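Local atomic coordinates of uridylate kinase (Archaeoglobus fulgidus, PDB entry 2IJ9), a protein that probably catalyses the reversible transfer of a phosphate group from ATP to UMP, giving UDP and ADP, in pyrimidine nucleotide synthesis. Residues V37-A45 / A69-L77. The protein carries 1 engineered substitution. Residues are numbered along the deposited sequence; the frame is centred on the assembly and turned at random.
With SO4 (sulfate ion), chain D.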
loop_
_atom_site.group_PDB
_atom_site.type_symbol
_atom_site.label_atom_id
_atom_site.label_comp_id
_atom_site.label_asym_id
_atom_site.label_seq_id
_atom_site.Cartn_x
_atom_site.Cartn_y
_atom_site.Cartn_z
ATOM N N VAL B 37 15.299 -16.186 10.295
ATOM C CA VAL B 37 14.450 -15.650 9.236
ATOM C C VAL B 37 15.102 -14.458 8.540
ATOM O O VAL B 37 15.508 -13.494 9.189
ATOM C CB VAL B 37 13.102 -15.190 9.779
ATOM C CG1 VAL B 37 12.244 -14.703 8.633
ATOM C CG2 VAL B 37 12.393 -16.318 10.512
ATOM N N VAL B 38 15.199 -14.530 7.220
ATOM C CA VAL B 38 15.676 -13.405 6.427
ATOM C C VAL B 38 14.562 -12.803 5.542
ATOM O O VAL B 38 14.180 -13.371 4.513
ATOM C CB VAL B 38 16.852 -13.818 5.534
ATOM C CG1 VAL B 38 17.422 -12.600 4.782
ATOM C CG2 VAL B 38 17.914 -14.516 6.361
ATOM N N VAL B 39 14.057 -11.643 5.934
ATOM C CA VAL B 39 13.024 -10.976 5.167
ATOM C C VAL B 39 13.623 -10.069 4.078
ATOM O O VAL B 39 14.748 -9.591 4.187
ATOM C CB VAL B 39 12.103 -10.148 6.076
ATOM C CG1 VAL B 39 11.844 -10.874 7.412
ATOM C CG2 VAL B 39 12.709 -8.801 6.323
ATOM N N GLY B 40 12.862 -9.842 3.019
ATOM C CA GLY B 40 13.306 -8.997 1.929
ATOM C C GLY B 40 12.545 -7.687 1.887
ATOM O O GLY B 40 11.648 -7.447 2.701
ATOM N N GLY B 41 12.895 -6.836 0.928
ATOM C CA GLY B 41 12.354 -5.479 0.879
ATOM C C GLY B 41 10.905 -5.309 0.451
ATOM O O GLY B 41 10.250 -4.337 0.854
ATOM N N GLY B 42 10.421 -6.236 -0.380
ATOM C CA GLY B 42 9.044 -6.227 -0.867
ATOM C C GLY B 42 8.689 -4.956 -1.619
ATOM O O GLY B 42 9.537 -4.341 -2.296
ATOM N N LYS B 43 7.427 -4.558 -1.482
ATOM C CA LYS B 43 6.915 -3.347 -2.115
ATOM C C LYS B 43 7.784 -2.193 -1.631
ATOM O O LYS B 43 8.410 -1.480 -2.423
ATOM C CB LYS B 43 5.441 -3.124 -1.719
ATOM C CG LYS B 43 4.655 -2.184 -2.635
ATOM C CD LYS B 43 3.216 -1.938 -2.140
ATOM C CE LYS B 43 2.249 -3.071 -2.514
ATOM N NZ LYS B 43 0.807 -2.643 -2.484
ATOM N N LEU B 44 7.853 -2.084 -0.309
ATOM C CA LEU B 44 8.599 -1.055 0.392
ATOM C C LEU B 44 9.958 -0.729 -0.231
ATOM O O LEU B 44 10.214 0.416 -0.610
ATOM C CB LEU B 44 8.785 -1.476 1.847
ATOM C CG LEU B 44 9.360 -0.389 2.746
ATOM C CD1 LEU B 44 8.453 0.806 2.686
ATOM C CD2 LEU B 44 9.508 -0.883 4.169
ATOM N N ALA B 45 10.830 -1.728 -0.336
ATOM C CA ALA B 45 12.129 -1.490 -0.929
ATOM C C ALA B 45 11.985 -1.069 -2.379
ATOM O O ALA B 45 12.547 -0.040 -2.773
ATOM C CB ALA B 45 13.006 -2.694 -0.811
ATOM N N ALA B 69 14.812 -0.758 4.412
ATOM C CA ALA B 69 13.499 -1.335 4.158
ATOM C C ALA B 69 13.368 -2.787 4.631
ATOM O O ALA B 69 12.420 -3.130 5.354
ATOM C CB ALA B 69 13.186 -1.227 2.683
ATOM N N THR B 70 14.318 -3.633 4.234
ATOM C CA THR B 70 14.274 -5.013 4.666
ATOM C C THR B 70 14.172 -5.036 6.190
ATOM O O THR B 70 13.309 -5.708 6.736
ATOM C CB THR B 70 15.487 -5.840 4.165
ATOM O OG1 THR B 70 16.700 -5.310 4.721
ATOM C CG2 THR B 70 15.590 -5.787 2.669
ATOM N N ARG B 71 15.023 -4.256 6.856
ATOM C CA ARG B 71 15.097 -4.240 8.317
ATOM C C ARG B 71 13.757 -3.852 8.935
ATOM O O ARG B 71 13.362 -4.392 9.962
ATOM C CB ARG B 71 16.172 -3.260 8.793
ATOM C CG ARG B 71 17.541 -3.435 8.173
ATOM C CD ARG B 71 18.444 -4.253 9.046
ATOM N NE ARG B 71 19.737 -4.466 8.407
ATOM C CZ ARG B 71 20.719 -3.574 8.410
ATOM N NH1 ARG B 71 20.546 -2.409 9.020
ATOM N NH2 ARG B 71 21.868 -3.849 7.808
ATOM N N LEU B 72 13.065 -2.921 8.283
ATOM C CA LEU B 72 11.750 -2.459 8.711
ATOM C C LEU B 72 10.689 -3.562 8.601
ATOM O O LEU B 72 9.938 -3.808 9.544
ATOM C CB LEU B 72 11.330 -1.236 7.891
ATOM C CG LEU B 72 10.127 -0.454 8.407
ATOM C CD1 LEU B 72 10.008 -0.432 9.938
ATOM C CD2 LEU B 72 10.224 0.939 7.870
ATOM N N ASN B 73 10.638 -4.221 7.449
ATOM C CA ASN B 73 9.810 -5.390 7.305
ATOM C C ASN B 73 10.116 -6.399 8.393
ATOM O O ASN B 73 9.211 -6.986 8.991
ATOM C CB ASN B 73 10.037 -6.011 5.940
ATOM C CG ASN B 73 9.541 -5.135 4.839
ATOM O OD1 ASN B 73 10.157 -5.033 3.782
ATOM N ND2 ASN B 73 8.418 -4.475 5.084
ATOM N N ALA B 74 11.401 -6.575 8.662
ATOM C CA ALA B 74 11.837 -7.552 9.633
ATOM C C ALA B 74 11.296 -7.212 11.019
ATOM O O ALA B 74 10.822 -8.100 11.742
ATOM C CB ALA B 74 13.318 -7.613 9.649
ATOM N N MET B 75 11.349 -5.924 11.366
ATOM C CA MET B 75 10.821 -5.454 12.632
ATOM C C MET B 75 9.348 -5.810 12.719
ATOM O O MET B 75 8.880 -6.309 13.731
ATOM C CB MET B 75 10.998 -3.949 12.763
ATOM C CG MET B 75 12.439 -3.470 12.882
ATOM S SD MET B 75 12.519 -1.709 13.275
ATOM C CE MET B 75 12.279 -1.861 15.047
ATOM N N LEU B 76 8.638 -5.595 11.623
ATOM C CA LEU B 76 7.219 -5.839 11.580
ATOM C C LEU B 76 6.960 -7.289 11.923
ATOM O O LEU B 76 6.142 -7.597 12.785
ATOM C CB LEU B 76 6.679 -5.505 10.190
ATOM C CG LEU B 76 5.187 -5.181 10.134
ATOM C CD1 LEU B 76 4.828 -3.988 11.029
ATOM C CD2 LEU B 76 4.754 -4.952 8.691
ATOM N N LEU B 77 7.686 -8.180 11.263
ATOM C CA LEU B 77 7.535 -9.607 11.511
ATOM C C LEU B 77 7.825 -9.985 12.976
ATOM O O LEU B 77 7.149 -10.819 13.549
ATOM C CB LEU B 77 8.431 -10.395 10.551
ATOM C CG LEU B 77 8.481 -11.906 10.741
ATOM C CD1 LEU B 77 7.073 -12.571 10.801
ATOM C CD2 LEU B 77 9.315 -12.500 9.621
HETATM S S SO4 D . 13.334 -8.785 -1.968
HETATM O O1 SO4 D . 12.905 -9.925 -1.172
HETATM O O2 SO4 D . 14.130 -7.871 -1.153
HETATM O O3 SO4 D . 14.158 -9.281 -3.074
HETATM O O4 SO4 D . 12.167 -8.059 -2.465
#
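Val39 splits its two methyls over the 69-77 part of the helix 59-80. CG2 lies on one turn of backbone and meets Ala74 CB at 3.6 Å. CG1 takes the other direction and reaches Leu77 CD2 at 3.7 Å, the two side chains passing each other in opposite senses. The same Leu77 methyl touches Val37 CG1, so both inward valines of the strand share it. Leu77 has CG anti to its backbone N (chi1 175°), which carries the end of the side chain toward the strand, where CD2 does the touching.

Past the strand, the glycine turn 40-42 runs close over the helix. Thr70 presents its methyl to it, with CG2 3.4 Å from Gly41 N. Its OG1 points elsewhere, hydrogen-bonded to Ile67 O and Gly109 N. The side-chain amide of Asn73 lies beside the Gly40 and Gly41 carbonyls, with Leu44 CD2 alongside. A leucine in place of Asn73 would probably leave these two carbonyl oxygens facing an apolar group instead of the polar amide. In the helix 42-54, Ala45 CB meets Ala69 CB at 3.8 Å, and Leu44 CG packs on the same Ala69 methyl.

The other side of the turn holds a sulfate. Gly41 N donates to its O2 and Gly42 N to its O4. Gly41 and Gly42 are predicted to bind UMP and ATP respectively, so the sulfate probably occupies a phosphate position. Gly40 CA lies beside its O1.

This strand-turn-helix belongs to the amino acid kinase fold. The strand 34-39 sits between the parallel strands 2-7 and 104-107, and Val106 also touches Val39 and Ala74. The helix 117-126 packs on Val38, across the sheet from the helix 59-80. Tyr48 of a second subunit packs against Leu44.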